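PDB 5Y6I: transcriptional regulator KdgR from Pseudomonas aeruginosa, which probably binds DNA through a winged helix-turn-helix domain and regulates transcription as a member of the IclR family. Local coordinates for residues 27-32 with 74-79; 112-117 with 225-230. One frame throughout, in Å; residues are numbered along the deposited sequence.

Interaction 1 (27-32 with 74-79)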
loop_
_atom_site.group_PDB
_atom_site.type_symbol
_atom_site.label_atom_id
_atom_site.label_comp_id
_atom_site.label_asym_id
_atom_site.label_seq_id
_atom_site.Cartn_x
_atom_site.Cartn_y
_atom_site.Cartn_z
ATOM N N LYS A 27 -14.317 -0.811 12.433
ATOM C CA LYS A 27 -14.456 -0.510 11.019
ATOM C C LYS A 27 -15.145 0.830 10.816
ATOM O O LYS A 27 -14.835 1.562 9.869
ATOM C CB LYS A 27 -15.232 -1.636 10.323
ATOM C CG LYS A 27 -15.567 -1.364 8.869
ATOM C CD LYS A 27 -16.723 -2.219 8.370
ATOM C CE LYS A 27 -16.316 -3.676 8.217
ATOM N NZ LYS A 27 -17.334 -4.484 7.477
ATOM N N ALA A 28 -16.086 1.172 11.677
ATOM C CA ALA A 28 -16.754 2.453 11.495
ATOM C C ALA A 28 -15.969 3.619 12.073
ATOM O O ALA A 28 -16.164 4.756 11.637
ATOM C CB ALA A 28 -18.129 2.429 12.134
ATOM N N LEU A 29 -15.113 3.363 13.061
ATOM C CA LEU A 29 -14.206 4.393 13.542
ATOM C C LEU A 29 -13.245 4.803 12.429
ATOM O O LEU A 29 -13.074 5.996 12.155
ATOM C CB LEU A 29 -13.466 3.879 14.782
ATOM C CG LEU A 29 -12.612 4.769 15.686
ATOM C CD1 LEU A 29 -13.464 5.692 16.543
ATOM C CD2 LEU A 29 -11.712 3.918 16.580
ATOM N N ALA A 30 -12.658 3.820 11.735
ATOM C CA ALA A 30 -11.790 4.110 10.593
ATOM C C ALA A 30 -12.530 4.895 9.515
ATOM O O ALA A 30 -11.973 5.813 8.901
ATOM C CB ALA A 30 -11.245 2.808 10.014
ATOM N N GLU A 31 -13.759 4.494 9.260
ATOM C CA GLU A 31 -14.589 5.146 8.279
ATOM C C GLU A 31 -14.881 6.570 8.676
ATOM O O GLU A 31 -15.134 7.402 7.838
ATOM C CB GLU A 31 -15.903 4.396 8.124
ATOM C CG GLU A 31 -15.907 3.378 7.012
ATOM C CD GLU A 31 -17.226 2.664 6.873
ATOM O OE1 GLU A 31 -17.285 1.473 7.198
ATOM O OE2 GLU A 31 -18.204 3.283 6.418
ATOM N N LEU A 32 -14.815 6.872 9.961
ATOM C CA LEU A 32 -15.116 8.210 10.409
ATOM C C LEU A 32 -13.916 9.101 10.516
ATOM O O LEU A 32 -13.585 9.601 11.557
ATOM C CB LEU A 32 -15.957 8.212 11.681
ATOM C CG LEU A 32 -17.413 7.773 11.481
ATOM C CD1 LEU A 32 -18.149 7.643 12.787
ATOM C CD2 LEU A 32 -18.189 8.691 10.569
ATOM N N TYR A 74 -12.887 10.305 19.581
ATOM C CA TYR A 74 -12.395 8.943 19.418
ATOM C C TYR A 74 -11.710 8.793 18.074
ATOM O O TYR A 74 -12.192 9.306 17.061
ATOM C CB TYR A 74 -13.539 7.925 19.518
ATOM C CG TYR A 74 -14.184 7.891 20.882
ATOM C CD1 TYR A 74 -13.566 7.242 21.956
ATOM C CD2 TYR A 74 -15.398 8.523 21.107
ATOM C CE1 TYR A 74 -14.158 7.223 23.220
ATOM C CE2 TYR A 74 -15.995 8.513 22.366
ATOM C CZ TYR A 74 -15.375 7.868 23.410
ATOM O OH TYR A 74 -15.993 7.875 24.640
ATOM N N SER A 75 -10.598 8.066 18.067
ATOM C CA SER A 75 -9.873 7.816 16.835
ATOM C C SER A 75 -9.181 6.466 16.936
ATOM O O SER A 75 -9.232 5.789 17.965
ATOM C CB SER A 75 -8.870 8.936 16.568
ATOM O OG SER A 75 -8.156 9.234 17.757
ATOM N N LEU A 76 -8.504 6.084 15.861
ATOM C CA LEU A 76 -7.861 4.785 15.836
ATOM C C LEU A 76 -6.598 4.808 16.667
ATOM O O LEU A 76 -5.853 5.791 16.665
ATOM C CB LEU A 76 -7.544 4.368 14.411
ATOM C CG LEU A 76 -8.791 4.224 13.550
ATOM C CD1 LEU A 76 -8.461 4.396 12.067
ATOM C CD2 LEU A 76 -9.416 2.881 13.821
ATOM N N GLY A 77 -6.368 3.717 17.392
ATOM C CA GLY A 77 -5.154 3.573 18.162
ATOM C C GLY A 77 -3.997 3.048 17.329
ATOM O O GLY A 77 -4.121 2.734 16.141
ATOM N N ARG A 78 -2.839 2.953 17.988
ATOM C CA ARG A 78 -1.650 2.415 17.341
ATOM C C ARG A 78 -1.813 0.943 16.985
ATOM O O ARG A 78 -1.212 0.479 16.007
ATOM C CB ARG A 78 -0.428 2.602 18.232
ATOM C CG ARG A 78 0.259 3.940 18.091
ATOM C CD ARG A 78 0.636 4.255 16.658
ATOM N NE ARG A 78 0.754 5.697 16.478
ATOM C CZ ARG A 78 -0.273 6.497 16.201
ATOM N NH1 ARG A 78 -0.080 7.803 16.067
ATOM N NH2 ARG A 78 -1.494 5.994 16.060
ATOM N N GLU A 79 -2.602 0.188 17.757
ATOM C CA GLU A 79 -2.906 -1.180 17.344
ATOM C C GLU A 79 -3.649 -1.206 16.018
ATOM O O GLU A 79 -3.417 -2.086 15.182
ATOM C CB GLU A 79 -3.714 -1.898 18.419
ATOM C CG GLU A 79 -2.848 -2.502 19.489
ATOM C CD GLU A 79 -1.643 -3.194 18.901
ATOM O OE1 GLU A 79 -1.796 -3.940 17.901
ATOM O OE2 GLU A 79 -0.535 -2.975 19.421
#

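Interaction 2 (112-117 with 225-230)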
loop_
_atom_site.group_PDB
_atom_site.type_symbol
_atom_site.label_atom_id
_atom_site.label_comp_id
_atom_site.label_asym_id
_atom_site.label_seq_id
_atom_site.Cartn_x
_atom_site.Cartn_y
_atom_site.Cartn_z
ATOM N N CYS A 112 -7.374 -14.362 -21.102
ATOM C CA CYS A 112 -7.153 -13.194 -20.251
ATOM C C CYS A 112 -5.762 -13.280 -19.643
ATOM O O CYS A 112 -5.273 -14.381 -19.359
ATOM C CB CYS A 112 -8.184 -13.093 -19.123
ATOM S SG CYS A 112 -9.896 -13.308 -19.669
ATOM N N PHE A 113 -5.119 -12.125 -19.463
ATOM C CA PHE A 113 -3.777 -12.096 -18.894
ATOM C C PHE A 113 -3.614 -10.925 -17.927
ATOM O O PHE A 113 -4.359 -9.937 -17.967
ATOM C CB PHE A 113 -2.682 -12.055 -19.983
ATOM C CG PHE A 113 -2.775 -10.889 -20.960
ATOM C CD1 PHE A 113 -1.957 -9.774 -20.818
ATOM C CD2 PHE A 113 -3.598 -10.963 -22.080
ATOM C CE1 PHE A 113 -2.011 -8.722 -21.758
ATOM C CE2 PHE A 113 -3.658 -9.928 -23.016
ATOM C CZ PHE A 113 -2.871 -8.810 -22.858
ATOM N N LEU A 114 -2.647 -11.071 -17.026
ATOM C CA LEU A 114 -2.284 -10.018 -16.086
ATOM C C LEU A 114 -0.873 -9.541 -16.409
ATOM O O LEU A 114 0.040 -10.356 -16.600
ATOM C CB LEU A 114 -2.362 -10.506 -14.640
ATOM C CG LEU A 114 -2.357 -9.423 -13.549
ATOM C CD1 LEU A 114 -3.694 -8.687 -13.502
ATOM C CD2 LEU A 114 -2.058 -10.044 -12.200
ATOM N N ALA A 115 -0.712 -8.227 -16.495
ATOM C CA ALA A 115 0.583 -7.607 -16.703
ATOM C C ALA A 115 0.845 -6.609 -15.591
ATOM O O ALA A 115 -0.082 -5.973 -15.079
ATOM C CB ALA A 115 0.657 -6.903 -18.047
ATOM N N VAL A 116 2.120 -6.490 -15.218
ATOM C CA VAL A 116 2.600 -5.473 -14.290
ATOM C C VAL A 116 3.682 -4.659 -14.986
ATOM O O VAL A 116 4.150 -5.007 -16.068
ATOM C CB VAL A 116 3.147 -6.081 -12.987
ATOM C CG1 VAL A 116 2.089 -7.006 -12.322
ATOM C CG2 VAL A 116 4.464 -6.824 -13.283
ATOM N N TRP A 117 4.090 -3.571 -14.339
ATOM C CA TRP A 117 5.037 -2.625 -14.926
ATOM C C TRP A 117 6.451 -2.945 -14.451
ATOM O O TRP A 117 6.739 -2.895 -13.249
ATOM C CB TRP A 117 4.644 -1.189 -14.576
ATOM C CG TRP A 117 5.509 -0.141 -15.174
ATOM C CD1 TRP A 117 6.521 0.563 -14.556
ATOM C CD2 TRP A 117 5.494 0.301 -16.535
ATOM N NE1 TRP A 117 7.091 1.447 -15.439
ATOM C CE2 TRP A 117 6.485 1.305 -16.662
ATOM C CE3 TRP A 117 4.717 -0.021 -17.645
ATOM C CZ2 TRP A 117 6.723 1.973 -17.862
ATOM C CZ3 TRP A 117 4.956 0.645 -18.841
ATOM C CH2 TRP A 117 5.955 1.622 -18.941
ATOM N N ALA A 225 -1.577 -3.527 -11.595
ATOM C CA ALA A 225 -1.489 -4.387 -12.760
ATOM C C ALA A 225 -2.483 -3.881 -13.798
ATOM O O ALA A 225 -3.239 -2.931 -13.559
ATOM C CB ALA A 225 -1.764 -5.849 -12.391
ATOM N N VAL A 226 -2.451 -4.517 -14.973
ATOM C CA VAL A 226 -3.459 -4.353 -16.009
ATOM C C VAL A 226 -3.963 -5.740 -16.366
ATOM O O VAL A 226 -3.172 -6.682 -16.491
ATOM C CB VAL A 226 -2.905 -3.635 -17.252
ATOM C CG1 VAL A 226 -4.014 -3.439 -18.316
ATOM C CG2 VAL A 226 -2.319 -2.301 -16.852
ATOM N N LEU A 227 -5.279 -5.873 -16.487
ATOM C CA LEU A 227 -5.913 -7.136 -16.818
ATOM C C LEU A 227 -6.590 -6.967 -18.169
ATOM O O LEU A 227 -7.157 -5.909 -18.459
ATOM C CB LEU A 227 -6.922 -7.554 -15.739
ATOM C CG LEU A 227 -7.180 -9.057 -15.612
ATOM C CD1 LEU A 227 -7.724 -9.361 -14.217
ATOM C CD2 LEU A 227 -8.135 -9.579 -16.681
ATOM N N THR A 228 -6.542 -8.014 -18.984
ATOM C CA THR A 228 -6.655 -7.840 -20.421
ATOM C C THR A 228 -7.234 -9.086 -21.068
ATOM O O THR A 228 -6.778 -10.198 -20.782
ATOM C CB THR A 228 -5.276 -7.579 -20.990
ATOM O OG1 THR A 228 -4.383 -8.413 -20.258
ATOM C CG2 THR A 228 -4.841 -6.179 -20.777
ATOM N N VAL A 229 -8.194 -8.889 -21.970
ATOM C CA VAL A 229 -8.832 -9.969 -22.710
ATOM C C VAL A 229 -8.419 -9.862 -24.172
ATOM O O VAL A 229 -8.251 -8.761 -24.709
ATOM C CB VAL A 229 -10.365 -9.905 -22.563
ATOM C CG1 VAL A 229 -11.050 -10.959 -23.451
ATOM C CG2 VAL A 229 -10.766 -10.075 -21.096
ATOM N N VAL A 230 -8.263 -11.006 -24.834
ATOM C CA VAL A 230 -7.667 -10.980 -26.159
ATOM C C VAL A 230 -8.168 -12.165 -26.977
ATOM O O VAL A 230 -8.494 -13.225 -26.434
ATOM C CB VAL A 230 -6.124 -10.932 -26.020
ATOM C CG1 VAL A 230 -5.625 -12.151 -25.286
ATOM C CG2 VAL A 230 -5.438 -10.748 -27.367
#

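Interaction 1 (27-32 with 74-79)
Leu-29 and Ala-30, near the end of the first helix of the winged helix-turn-helix domain, rest against Tyr-74 and Leu-76 of the second wing strand. Helix and strand cross almost perpendicularly, at 99°, with their axes 7.7 Å apart, and no hydrogen bond joins them; the contact is made by apolar packing. Leu-29 supplies most of the helix's share. Its CA–CB bond points at the strand, and with CG set opposite the backbone N (chi1 -169°) the two methyls straddle neighbouring strand residues. CD1 reaches CB of Tyr-74 at 3.7 Å, the two side chains crossing at about a right angle while the tyrosine side chain extends to His-53, Leu-56 and Ile-60 of helix 49-61. CD2 instead lies against the backbone, 3.4 Å from Ser-75 O, and also meets Leu-76 CD2 at 3.7 Å. The two leucines pass alongside each other in opposite directions.

Backbone bonding holds the strand in place from other sides: Ser-75 pairs with Val-66 of the first wing strand, and Tyr-74 with Thr-36 of the loop after the first helix. Leu-29 in turn touches Leu-41 of helix 38-45 and Ala-65, so this one side chain, itself on helix 18-31, meets helix 38-45 and both wing strands. Ala-30 also packs on Ala-86 of the second subunit. Within the chain, it offers Leu-76 a small surface: CD1 of Leu-76 sits 3.7 Å from Ala-30 CA and 3.8 Å from Ala-30 CB.

Interaction 2 (112-117 with 225-230)
Phe-113 and Thr-228 face each other in an antiparallel pair of strands at the middle of the five-stranded sheet of the GAF-like C-terminal domain. They bury more against the opposite strand than any other residues of the contact. CB of Thr-228 lies over one face of the phenyl ring, offset toward the rim, 3.5 Å from the centroid and 19° off the normal. A chi1 of 57° puts Phe-113 CG between the backbone N and the carbonyl carbon and brings the ring against Thr-228. Val-230, though partly exposed, joins this cluster, its CG1 at the ring edge 3.7 Å from Phe-113 CE2. Phe-113 N gives Thr-228 O a bond of 2.9 Å, whereas the return bond is weak; the position of Thr-228 OG1 is doubtful. Further along, Ala-115 and Val-226 exchange two firm bonds, Ala-115 N to Val-226 O (2.9 Å) being almost straight at 171°.

Thr-151 of helix 150-158 covers the Phe-113 and Thr-228 side. On the reverse, Cys-112 and Leu-114 pack on helix 93-108, Leu-227 on that helix and on 244-258, and Leu-114 CD1 meets Ala-225 CB at 3.6 Å. Contact thins at partly exposed Val-116, which meets the other strand through one methyl, CG1 at 4.0 Å from Ala-225 CB.

In the fold
The two contacts belong to different domains and share no helix or strand: their centres are about 35 Å apart, on opposite sides of the chain's centre, and their nearest atoms are about 24 Å apart. Both are largely buried, but interaction 2 lies deeper in the chain and covers more than twice the surface, 509 against 220 Å². In interaction 1 a helix end meets a wing strand mainly through aliphatic side chains, without a hydrogen bond across it, and with the second subunit close by. Interaction 2 joins neighbouring strands by backbone hydrogen bonds, and helices cover both faces of the sheet; the second subunit comes near only the end of segment 112-117, where its Val-131 packs on Trp-117.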